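Local coordinates for protein AlyGC mutant - R241A (Glaciecola chathamensis S18K6, PDB 5GKQ) that belongs to the family 6 polysaccharide lyases, probably cleaving alginate by beta-elimination, and here, as an engineered variant, holds a chain of mannuronate units, at residues L185-S190 against N218-N223; T238-N243 against N301-V306; V667-T672 against K691-G696. All coordinates share one frame; numbering follows the deposited sequence.

Contact 1: L185-S190 against N218-N223; sequences LRIGTS and NKSGKN. With BEM (beta-D-mannopyranuronic acid), chain C; BEM (beta-D-mannopyranuronic acid), chain B; BEM (beta-D-mannopyranuronic acid), chain D.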
loop_
_atom_site.group_PDB
_atom_site.type_symbol
_atom_site.label_atom_id
_atom_site.label_comp_id
_atom_site.label_asym_id
_atom_site.label_seq_id
_atom_site.Cartn_x
_atom_site.Cartn_y
_atom_site.Cartn_z
ATOM N N LEU A 185 -19.045 15.243 -17.585
ATOM C CA LEU A 185 -20.351 15.868 -17.421
ATOM C C LEU A 185 -21.460 14.829 -17.501
ATOM O O LEU A 185 -21.550 14.091 -18.485
ATOM C CB LEU A 185 -20.584 16.944 -18.490
ATOM C CG LEU A 185 -21.950 17.644 -18.559
ATOM C CD1 LEU A 185 -22.212 18.402 -17.284
ATOM C CD2 LEU A 185 -21.971 18.595 -19.721
ATOM N N ARG A 186 -22.330 14.807 -16.497
ATOM C CA ARG A 186 -23.474 13.906 -16.443
ATOM C C ARG A 186 -24.748 14.710 -16.227
ATOM O O ARG A 186 -24.820 15.516 -15.301
ATOM C CB ARG A 186 -23.304 12.891 -15.312
ATOM C CG ARG A 186 -24.239 11.701 -15.369
ATOM C CD ARG A 186 -24.130 10.889 -14.092
ATOM N NE ARG A 186 -24.793 11.548 -12.971
ATOM C CZ ARG A 186 -24.413 11.438 -11.702
ATOM N NH1 ARG A 186 -23.364 10.709 -11.375
ATOM N NH2 ARG A 186 -25.079 12.081 -10.759
ATOM N N ILE A 187 -25.756 14.474 -17.055
ATOM C CA ILE A 187 -27.005 15.226 -17.011
ATOM C C ILE A 187 -28.129 14.246 -16.691
ATOM O O ILE A 187 -28.822 13.747 -17.578
ATOM C CB ILE A 187 -27.271 15.966 -18.318
ATOM C CG1 ILE A 187 -26.047 16.762 -18.714
ATOM C CG2 ILE A 187 -28.463 16.907 -18.161
ATOM C CD1 ILE A 187 -26.120 17.231 -20.121
ATOM N N GLY A 188 -28.349 13.992 -15.408
ATOM C CA GLY A 188 -29.378 13.090 -14.931
ATOM C C GLY A 188 -28.784 11.778 -14.446
ATOM O O GLY A 188 -27.569 11.598 -14.382
ATOM N N THR A 189 -29.677 10.858 -14.098
ATOM C CA THR A 189 -29.325 9.488 -13.760
ATOM C C THR A 189 -30.327 8.549 -14.433
ATOM O O THR A 189 -31.279 8.981 -15.089
ATOM C CB THR A 189 -29.295 9.272 -12.246
ATOM O OG1 THR A 189 -30.396 9.951 -11.655
ATOM C CG2 THR A 189 -28.051 9.822 -11.663
ATOM N N SER A 190 -30.109 7.243 -14.290
ATOM C CA SER A 190 -30.976 6.300 -14.985
ATOM C C SER A 190 -32.395 6.390 -14.449
ATOM O O SER A 190 -33.354 6.559 -15.213
ATOM C CB SER A 190 -30.430 4.882 -14.870
ATOM O OG SER A 190 -30.272 4.501 -13.523
ATOM N N ASN A 218 -25.371 11.663 -20.975
ATOM C CA ASN A 218 -26.701 12.240 -20.920
ATOM C C ASN A 218 -27.692 11.195 -20.445
ATOM O O ASN A 218 -27.806 10.124 -21.039
ATOM C CB ASN A 218 -27.143 12.764 -22.277
ATOM C CG ASN A 218 -28.463 13.491 -22.199
ATOM O OD1 ASN A 218 -28.517 14.634 -21.757
ATOM N ND2 ASN A 218 -29.537 12.832 -22.619
ATOM N N LYS A 219 -28.429 11.518 -19.392
ATOM C CA LYS A 219 -29.376 10.581 -18.806
ATOM C C LYS A 219 -30.664 11.310 -18.430
ATOM O O LYS A 219 -31.189 11.170 -17.329
ATOM C CB LYS A 219 -28.746 9.874 -17.608
ATOM C CG LYS A 219 -27.580 8.995 -17.977
ATOM C CD LYS A 219 -26.877 8.443 -16.760
ATOM C CE LYS A 219 -25.963 7.300 -17.121
ATOM N NZ LYS A 219 -25.034 7.032 -16.009
ATOM N N SER A 220 -31.191 12.103 -19.355
ATOM C CA SER A 220 -32.406 12.872 -19.120
ATOM C C SER A 220 -33.035 13.158 -20.466
ATOM O O SER A 220 -32.473 12.839 -21.512
ATOM C CB SER A 220 -32.121 14.184 -18.397
ATOM O OG SER A 220 -30.911 14.099 -17.689
ATOM N N GLY A 221 -34.182 13.818 -20.436
ATOM C CA GLY A 221 -34.927 14.114 -21.639
ATOM C C GLY A 221 -34.688 15.530 -22.128
ATOM O O GLY A 221 -34.487 16.447 -21.339
ATOM N N LYS A 222 -34.690 15.682 -23.448
ATOM C CA LYS A 222 -34.832 16.972 -24.118
ATOM C C LYS A 222 -33.725 17.956 -23.756
ATOM O O LYS A 222 -33.923 19.167 -23.804
ATOM C CB LYS A 222 -36.212 17.585 -23.846
ATOM C CG LYS A 222 -37.370 16.628 -24.151
ATOM C CD LYS A 222 -38.588 17.349 -24.683
ATOM C CE LYS A 222 -39.637 16.370 -25.186
ATOM N NZ LYS A 222 -40.392 15.710 -24.082
ATOM N N ASN A 223 -32.546 17.455 -23.420
ATOM C CA ASN A 223 -31.396 18.323 -23.275
ATOM C C ASN A 223 -30.858 18.725 -24.635
ATOM O O ASN A 223 -31.203 18.153 -25.670
ATOM C CB ASN A 223 -30.288 17.643 -22.498
ATOM C CG ASN A 223 -30.703 17.300 -21.128
ATOM O OD1 ASN A 223 -31.387 18.078 -20.472
ATOM N ND2 ASN A 223 -30.329 16.109 -20.675
HETATM C C1 BEM C . -24.226 6.120 -10.218
HETATM C C2 BEM C . -23.367 4.931 -10.569
HETATM O O2 BEM C . -23.970 3.709 -10.164
HETATM C C3 BEM C . -23.168 4.913 -12.059
HETATM O O3 BEM C . -22.425 3.761 -12.398
HETATM C C4 BEM C . -24.492 4.861 -12.755
HETATM O O4 BEM C . -24.242 4.656 -14.142
HETATM C C5 BEM C . -25.197 6.157 -12.385
HETATM O O5 BEM C . -25.415 6.122 -10.986
HETATM C C6 BEM C . -26.524 6.218 -13.030
HETATM O O6B BEM C . -27.448 5.661 -12.448
HETATM O O6A BEM C . -26.525 6.271 -14.254
HETATM C C1 BEM B . -24.651 3.318 -14.471
HETATM C C2 BEM B . -26.020 3.394 -15.081
HETATM O O2 BEM B . -26.173 4.785 -15.291
HETATM C C3 BEM B . -26.283 2.669 -16.395
HETATM O O3 BEM B . -27.118 3.499 -17.216
HETATM C C4 BEM B . -25.057 2.258 -17.197
HETATM O O4 BEM B . -25.075 0.838 -17.327
HETATM C C5 BEM B . -23.720 2.680 -16.611
HETATM O O5 BEM B . -23.722 2.541 -15.198
HETATM C C6 BEM B . -23.353 4.072 -17.019
HETATM O O6B BEM B . -22.410 4.578 -16.399
HETATM O O6A BEM B . -23.676 4.461 -18.157
HETATM C C1 BEM D . -26.652 8.153 -6.127
HETATM C C2 BEM D . -27.454 7.243 -7.036
HETATM O O2 BEM D . -28.265 8.023 -7.900
HETATM C C3 BEM D . -26.516 6.340 -7.825
HETATM O O3 BEM D . -27.150 5.691 -8.915
HETATM C C4 BEM D . -25.382 7.094 -8.450
HETATM O O4 BEM D . -24.464 6.081 -8.824
HETATM C C5 BEM D . -24.724 7.971 -7.413
HETATM O O5 BEM D . -25.700 8.869 -6.902
HETATM C C6 BEM D . -23.507 8.563 -8.059
HETATM O O6B BEM D . -23.347 9.796 -8.186
HETATM O O6A BEM D . -22.746 7.735 -8.592
HETATM O O1 BEM D . -27.557 9.020 -5.445
#

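Contact 2: T238-N243 against N301-V306; sequences TLAHGN and NRYHQV. With BEM (beta-D-mannopyranuronic acid), chain E; BEM (beta-D-mannopyranuronic acid), chain B.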
loop_
_atom_site.group_PDB
_atom_site.type_symbol
_atom_site.label_atom_id
_atom_site.label_comp_id
_atom_site.label_asym_id
_atom_site.label_seq_id
_atom_site.Cartn_x
_atom_site.Cartn_y
_atom_site.Cartn_z
ATOM N N THR A 238 -22.175 10.223 -25.070
ATOM C CA THR A 238 -23.114 9.105 -25.041
ATOM C C THR A 238 -24.483 9.576 -24.569
ATOM O O THR A 238 -24.612 10.112 -23.466
ATOM C CB THR A 238 -22.635 7.978 -24.125
ATOM O OG1 THR A 238 -21.404 7.432 -24.602
ATOM C CG2 THR A 238 -23.653 6.879 -24.087
ATOM N N LEU A 239 -25.502 9.337 -25.395
ATOM C CA LEU A 239 -26.909 9.469 -25.020
ATOM C C LEU A 239 -27.361 8.179 -24.336
ATOM O O LEU A 239 -28.126 7.383 -24.877
ATOM C CB LEU A 239 -27.753 9.756 -26.252
ATOM C CG LEU A 239 -27.978 11.155 -26.830
ATOM C CD1 LEU A 239 -27.015 12.190 -26.289
ATOM C CD2 LEU A 239 -27.957 11.136 -28.349
ATOM N N ALA A 240 -26.860 7.980 -23.121
ATOM C CA ALA A 240 -27.082 6.763 -22.349
ATOM C C ALA A 240 -28.558 6.454 -22.143
ATOM O O ALA A 240 -29.086 5.492 -22.701
ATOM C CB ALA A 240 -26.391 6.877 -20.991
ATOM N N HIS A 241 -29.224 7.255 -21.327
ATOM C CA HIS A 241 -30.644 7.123 -21.059
ATOM C C HIS A 241 -31.339 8.431 -21.409
ATOM O O HIS A 241 -30.719 9.491 -21.447
ATOM C CB HIS A 241 -30.887 6.769 -19.596
ATOM C CG HIS A 241 -30.072 5.612 -19.115
ATOM N ND1 HIS A 241 -30.198 4.346 -19.641
ATOM C CD2 HIS A 241 -29.134 5.525 -18.143
ATOM C CE1 HIS A 241 -29.363 3.531 -19.023
ATOM N NE2 HIS A 241 -28.704 4.221 -18.110
ATOM N N GLY A 242 -32.629 8.350 -21.692
ATOM C CA GLY A 242 -33.404 9.549 -21.918
ATOM C C GLY A 242 -33.516 9.943 -23.370
ATOM O O GLY A 242 -32.554 9.803 -24.125
ATOM N N ASN A 243 -34.676 10.467 -23.753
ATOM C CA ASN A 243 -35.077 10.654 -25.141
ATOM C C ASN A 243 -35.203 12.133 -25.488
ATOM O O ASN A 243 -35.140 13.005 -24.633
ATOM C CB ASN A 243 -36.413 9.952 -25.407
ATOM C CG ASN A 243 -36.525 8.610 -24.702
ATOM O OD1 ASN A 243 -35.637 7.761 -24.799
ATOM N ND2 ASN A 243 -37.626 8.412 -23.988
ATOM N N ASN A 301 -32.593 1.198 -16.098
ATOM C CA ASN A 301 -31.135 1.191 -16.053
ATOM C C ASN A 301 -30.616 0.464 -17.286
ATOM O O ASN A 301 -29.478 -0.014 -17.311
ATOM C CB ASN A 301 -30.637 0.538 -14.760
ATOM C CG ASN A 301 -31.188 -0.865 -14.576
ATOM O OD1 ASN A 301 -32.268 -1.184 -15.074
ATOM N ND2 ASN A 301 -30.443 -1.713 -13.875
ATOM N N ARG A 302 -31.451 0.376 -18.323
ATOM C CA ARG A 302 -31.146 -0.413 -19.500
ATOM C C ARG A 302 -31.214 0.444 -20.753
ATOM O O ARG A 302 -32.133 1.249 -20.919
ATOM C CB ARG A 302 -32.094 -1.595 -19.593
ATOM C CG ARG A 302 -32.043 -2.405 -18.329
ATOM C CD ARG A 302 -30.588 -2.921 -18.089
ATOM N NE ARG A 302 -30.059 -3.617 -19.243
ATOM C CZ ARG A 302 -29.649 -4.899 -19.202
ATOM N NH1 ARG A 302 -29.689 -5.611 -18.097
ATOM N NH2 ARG A 302 -29.204 -5.494 -20.281
ATOM N N TYR A 303 -30.219 0.272 -21.621
ATOM C CA TYR A 303 -30.203 0.938 -22.915
ATOM C C TYR A 303 -31.417 0.520 -23.721
ATOM O O TYR A 303 -31.642 -0.670 -23.937
ATOM C CB TYR A 303 -28.922 0.586 -23.664
ATOM C CG TYR A 303 -27.691 1.160 -23.028
ATOM C CD1 TYR A 303 -27.786 2.224 -22.154
ATOM C CD2 TYR A 303 -26.436 0.639 -23.301
ATOM C CE1 TYR A 303 -26.675 2.756 -21.568
ATOM C CE2 TYR A 303 -25.315 1.163 -22.719
ATOM C CZ TYR A 303 -25.440 2.221 -21.854
ATOM O OH TYR A 303 -24.315 2.744 -21.277
ATOM N N HIS A 304 -32.206 1.488 -24.159
ATOM C CA HIS A 304 -33.425 1.202 -24.890
ATOM C C HIS A 304 -33.198 1.311 -26.385
ATOM O O HIS A 304 -32.363 2.082 -26.851
ATOM C CB HIS A 304 -34.546 2.144 -24.480
ATOM C CG HIS A 304 -35.108 1.848 -23.131
ATOM N ND1 HIS A 304 -36.257 2.441 -22.657
ATOM C CD2 HIS A 304 -34.681 1.015 -22.155
ATOM C CE1 HIS A 304 -36.510 1.989 -21.442
ATOM N NE2 HIS A 304 -35.568 1.123 -21.114
ATOM N N GLN A 305 -33.963 0.527 -27.129
ATOM C CA GLN A 305 -33.874 0.491 -28.578
ATOM C C GLN A 305 -33.823 1.897 -29.168
ATOM O O GLN A 305 -34.536 2.799 -28.726
ATOM C CB GLN A 305 -35.079 -0.289 -29.119
ATOM C CG GLN A 305 -35.401 -0.056 -30.560
ATOM C CD GLN A 305 -36.519 -0.945 -31.042
ATOM O OE1 GLN A 305 -36.279 -1.910 -31.765
ATOM N NE2 GLN A 305 -37.750 -0.629 -30.649
ATOM N N VAL A 306 -32.933 2.084 -30.146
ATOM C CA VAL A 306 -32.887 3.338 -30.883
ATOM C C VAL A 306 -34.130 3.431 -31.746
ATOM O O VAL A 306 -34.456 2.504 -32.499
ATOM C CB VAL A 306 -31.611 3.436 -31.731
ATOM C CG1 VAL A 306 -31.792 4.462 -32.845
ATOM C CG2 VAL A 306 -30.418 3.792 -30.864
HETATM C C1 BEM E . -25.227 0.523 -18.716
HETATM C C2 BEM E . -23.847 0.011 -19.168
HETATM O O2 BEM E . -22.884 0.245 -18.133
HETATM C C3 BEM E . -23.826 -1.449 -19.647
HETATM O O3 BEM E . -22.852 -2.196 -18.928
HETATM C C4 BEM E . -25.142 -2.192 -19.534
HETATM O O4 BEM E . -25.076 -3.359 -20.336
HETATM C C5 BEM E . -26.215 -1.262 -20.047
HETATM O O5 BEM E . -26.378 -0.297 -19.011
HETATM C C6 BEM E . -27.440 -2.007 -20.492
HETATM O O6B BEM E . -28.539 -1.531 -20.182
HETATM O O6A BEM E . -27.333 -2.609 -21.572
HETATM C C1 BEM B . -24.651 3.318 -14.471
HETATM C C2 BEM B . -26.020 3.394 -15.081
HETATM O O2 BEM B . -26.173 4.785 -15.291
HETATM C C3 BEM B . -26.283 2.669 -16.395
HETATM O O3 BEM B . -27.118 3.499 -17.216
HETATM C C4 BEM B . -25.057 2.258 -17.197
HETATM O O4 BEM B . -25.075 0.838 -17.327
HETATM C C5 BEM B . -23.720 2.680 -16.611
HETATM O O5 BEM B . -23.722 2.541 -15.198
HETATM C C6 BEM B . -23.353 4.072 -17.019
HETATM O O6B BEM B . -22.410 4.578 -16.399
HETATM O O6A BEM B . -23.676 4.461 -18.157
#

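Contact 3: V667-T672 against K691-G696; sequences VNKMTT and KTWVTG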
loop_
_atom_site.group_PDB
_atom_site.type_symbol
_atom_site.label_atom_id
_atom_site.label_comp_id
_atom_site.label_asym_id
_atom_site.label_seq_id
_atom_site.Cartn_x
_atom_site.Cartn_y
_atom_site.Cartn_z
ATOM N N VAL A 667 -6.076 -5.146 -25.166
ATOM C CA VAL A 667 -5.349 -5.250 -26.416
ATOM C C VAL A 667 -4.023 -5.913 -26.087
ATOM O O VAL A 667 -3.285 -5.419 -25.227
ATOM C CB VAL A 667 -5.131 -3.881 -27.079
ATOM C CG1 VAL A 667 -4.101 -3.988 -28.163
ATOM C CG2 VAL A 667 -6.429 -3.357 -27.644
ATOM N N ASN A 668 -3.733 -7.040 -26.740
ATOM C CA ASN A 668 -2.513 -7.808 -26.521
ATOM C C ASN A 668 -1.822 -8.051 -27.854
ATOM O O ASN A 668 -2.474 -8.434 -28.824
ATOM C CB ASN A 668 -2.824 -9.137 -25.843
ATOM C CG ASN A 668 -3.641 -8.962 -24.590
ATOM O OD1 ASN A 668 -3.119 -8.561 -23.557
ATOM N ND2 ASN A 668 -4.929 -9.242 -24.676
ATOM N N LYS A 669 -0.516 -7.812 -27.910
ATOM C CA LYS A 669 0.270 -8.092 -29.109
ATOM C C LYS A 669 1.629 -8.650 -28.687
ATOM O O LYS A 669 2.525 -7.885 -28.325
ATOM C CB LYS A 669 0.431 -6.847 -29.968
ATOM C CG LYS A 669 -0.848 -6.389 -30.621
ATOM C CD LYS A 669 -0.635 -5.123 -31.447
ATOM C CE LYS A 669 -1.898 -4.250 -31.524
ATOM N NZ LYS A 669 -1.750 -3.047 -32.408
ATOM N N MET A 670 1.784 -9.979 -28.737
ATOM C CA MET A 670 3.081 -10.645 -28.605
ATOM C C MET A 670 3.543 -11.076 -29.987
ATOM O O MET A 670 3.018 -12.041 -30.536
ATOM C CB MET A 670 3.003 -11.863 -27.699
ATOM C CG MET A 670 2.039 -11.747 -26.578
ATOM S SD MET A 670 2.446 -10.328 -25.617
ATOM C CE MET A 670 0.823 -9.960 -24.947
ATOM N N THR A 671 4.530 -10.392 -30.548
ATOM C CA THR A 671 4.990 -10.705 -31.886
ATOM C C THR A 671 6.503 -10.851 -31.922
ATOM O O THR A 671 7.237 -10.167 -31.200
ATOM C CB THR A 671 4.587 -9.651 -32.902
ATOM O OG1 THR A 671 5.339 -8.461 -32.670
ATOM C CG2 THR A 671 3.123 -9.344 -32.796
ATOM N N THR A 672 6.950 -11.725 -32.835
ATOM C CA THR A 672 8.342 -12.064 -33.133
ATOM C C THR A 672 9.248 -12.150 -31.900
ATOM O O THR A 672 10.376 -11.655 -31.915
ATOM C CB THR A 672 8.912 -11.102 -34.198
ATOM O OG1 THR A 672 10.316 -10.939 -34.003
ATOM C CG2 THR A 672 8.261 -9.735 -34.205
ATOM N N LYS A 691 -8.958 -7.882 -27.857
ATOM C CA LYS A 691 -8.236 -8.229 -29.070
ATOM C C LYS A 691 -6.841 -8.747 -28.726
ATOM O O LYS A 691 -6.094 -8.091 -27.998
ATOM C CB LYS A 691 -8.148 -7.019 -29.993
ATOM C CG LYS A 691 -9.497 -6.446 -30.352
ATOM C CD LYS A 691 -9.368 -5.277 -31.303
ATOM C CE LYS A 691 -10.731 -4.702 -31.627
ATOM N NZ LYS A 691 -11.621 -5.736 -32.228
ATOM N N THR A 692 -6.499 -9.934 -29.240
ATOM C CA THR A 692 -5.239 -10.594 -28.926
ATOM C C THR A 692 -4.555 -11.042 -30.201
ATOM O O THR A 692 -5.187 -11.606 -31.093
ATOM C CB THR A 692 -5.440 -11.801 -28.024
ATOM O OG1 THR A 692 -6.132 -11.398 -26.840
ATOM C CG2 THR A 692 -4.096 -12.419 -27.636
ATOM N N TRP A 693 -3.262 -10.773 -30.282
ATOM C CA TRP A 693 -2.429 -11.183 -31.396
ATOM C C TRP A 693 -1.189 -11.837 -30.815
ATOM O O TRP A 693 -0.465 -11.208 -30.035
ATOM C CB TRP A 693 -2.028 -10.001 -32.269
ATOM C CG TRP A 693 -3.041 -9.539 -33.249
ATOM C CD1 TRP A 693 -3.214 -9.997 -34.526
ATOM C CD2 TRP A 693 -4.003 -8.479 -33.064
ATOM N NE1 TRP A 693 -4.234 -9.301 -35.139
ATOM C CE2 TRP A 693 -4.731 -8.365 -34.266
ATOM C CE3 TRP A 693 -4.323 -7.625 -31.998
ATOM C CZ2 TRP A 693 -5.761 -7.435 -34.427
ATOM C CZ3 TRP A 693 -5.343 -6.699 -32.166
ATOM C CH2 TRP A 693 -6.049 -6.615 -33.368
ATOM N N VAL A 694 -0.962 -13.097 -31.180
ATOM C CA VAL A 694 0.242 -13.838 -30.819
ATOM C C VAL A 694 0.750 -14.429 -32.129
ATOM O O VAL A 694 0.295 -15.494 -32.551
ATOM C CB VAL A 694 -0.027 -14.938 -29.793
ATOM C CG1 VAL A 694 1.216 -15.761 -29.588
ATOM C CG2 VAL A 694 -0.518 -14.356 -28.489
ATOM N N THR A 695 1.658 -13.724 -32.803
ATOM C CA THR A 695 2.115 -14.114 -34.128
ATOM C C THR A 695 3.633 -14.044 -34.226
ATOM O O THR A 695 4.256 -13.127 -33.690
ATOM C CB THR A 695 1.509 -13.240 -35.245
ATOM O OG1 THR A 695 2.102 -11.940 -35.227
ATOM C CG2 THR A 695 0.030 -13.120 -35.092
ATOM N N GLY A 696 4.222 -15.023 -34.911
ATOM C CA GLY A 696 5.620 -14.970 -35.279
ATOM C C GLY A 696 6.601 -15.327 -34.192
ATOM O O GLY A 696 7.785 -15.019 -34.330
#

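Contact 1: L185-S190 against N218-N223
I187 and N218 form a parallel beta bridge between two successive turns of the parallel beta-helix; R186, S190 and K219 line the glycan-binding groove, while 220-223 turns away from it. K219 N donates to I187 O at 2.9 Å, although the place of that oxygen is less certain. G188 follows with phi 105°, a backbone angle at which a CB would press on the preceding carbonyl. On their shared face, I187 CB packs against N218 OD1 at 3.9 Å. The N218 amide is gripped at both ends: N223 ND2 reaches OD1 at 2.6 Å, while N218 ND2 donates a hydrogen bond to S220 O at 3.1 Å. A leucine in place of N218 would probably leave N223 ND2 without its acceptor and S220 O without this donor. K219 starts with CG anti to its carbonyl carbon (chi1 -65°) and then runs extended, which carries NZ to the junction of two sugars. There NZ bonds O2 of BEM (chain B) at 2.6 Å and, too short to be trusted in detail, O6A of BEM (chain C). S190 OG donates to the other oxygen of that carboxylate, O6B, at 3.2 Å. R186 NH1 makes a weak bond of 3.3 Å to O6B of BEM (chain D), the oxygen lying at the edge of the guanidinium near its plane. Strand 185-188 lies between strands 150-152 and 214-219; I187 also packs on V201 of strand 200-207, and K219 on A240 and H241 of strand 236-241.

Contact 2: T238-N243 against N301-V306
A240 is where 238-243 first touches the 301-306 loop: its CB rests 4.2 Å from Y303 CE1, and its carbonyl O lies 3.6 Å from Y303 CD1. This residue is probably the engineered alanine that replaces an arginine in the variant. No hydrogen bond joins the two segments directly, but N267 serves both, its ND2 bonding A240 O and its OD1 accepting from H304 N. H241 comes next and makes the broadest contact. With CG anti to the carbonyl carbon (chi1 -50°), its ring swings toward the loop, H241 CE1 meeting Y303 CD1 at 3.7 Å and also approaching the carbonyl carbon of N301. The two rings meet obliquely, centroids 5.5 Å apart and planes at 44°, while A240 CB covers one face of the imidazole toward its rim. NE2 points at O3 of BEM (chain B), but the modelled approach is too close for its geometry to be trusted. The loop also holds the next sugar, BEM (chain E). Its O6B receives Y303 N in a sound bond of 2.9 Å (N-H...O 153°) and R302 NE in a weak, bent one of 2.7 Å. C5 of the same sugar lies over one face of the Y303 ring, offset toward the rim and 3.7 Å above it. The arrangement forms one end of the glycan pocket. Strand 236-241 runs between strands 214-219 and 263-265 of the beta-helix, and the 301-306 loop, between strands 289-292 and 310-317, folds against its end.

Contact 3: V667-T672 against K691-G696
N668 holds K691-G696 through both its backbone N and its backbone O, the N bonding K691 O at 2.9 Å and the O accepting W693 N. The parallel pattern continues with M670 N to W693 O at 2.9 Å, T695 N to M670 O at 3.1 Å, and a longer bond of 3.2 Å from T672 N to T695 O. One side-chain bond joins them: N668 ND2 reaches T692 OG1 at 3.3 Å, while N668 OD1 takes T665 OG1. On the same buried face M670 CG packs on V694 CG2 at 4.1 Å. The outer face carries K669 and W693 side by side. K669 CG stands anti to its carbonyl carbon (chi1 -69°) and runs on extended, so that CG lies 3.9 Å from W693 CE3; NZ is too distant for more than a weak cation-pi attraction. T671 CG2 and T695 OG1 meet at 3.7 Å, T671 OG1 being bonded to N641 ND2. These are adjoining rungs of a parallel beta-helix: strand 637-641 pairs along 667-671, strand 717-721 flanks 691-695, and F683 of strand 681-685 packs against N668, M670, T692 and V694 from the interior.

Contacts 1 and 2 belong together: strands 214-219 and 236-241 are neighbours, the contact centres lie 10 Å apart, and K222 N and N243 O probably bond at 3.0 Å. Both touch BEM (chain B), yet their chemistry differs. Contact 1 is wholly buried and combines a short backbone bridge with side-chain amide hydrogen bonds and charged groups on sugar carboxylates; contact 2 relies on oblique rings, sugar packing and a backbone N-H to a sugar carboxylate, with a weak arginine bond and a partly exposed loop. Contact 3, centred about 40 Å from contact 1 and 35 Å from contact 2, is regular strand pairing, buried on one face and more exposed on the other, in the second, C-terminal beta-helix.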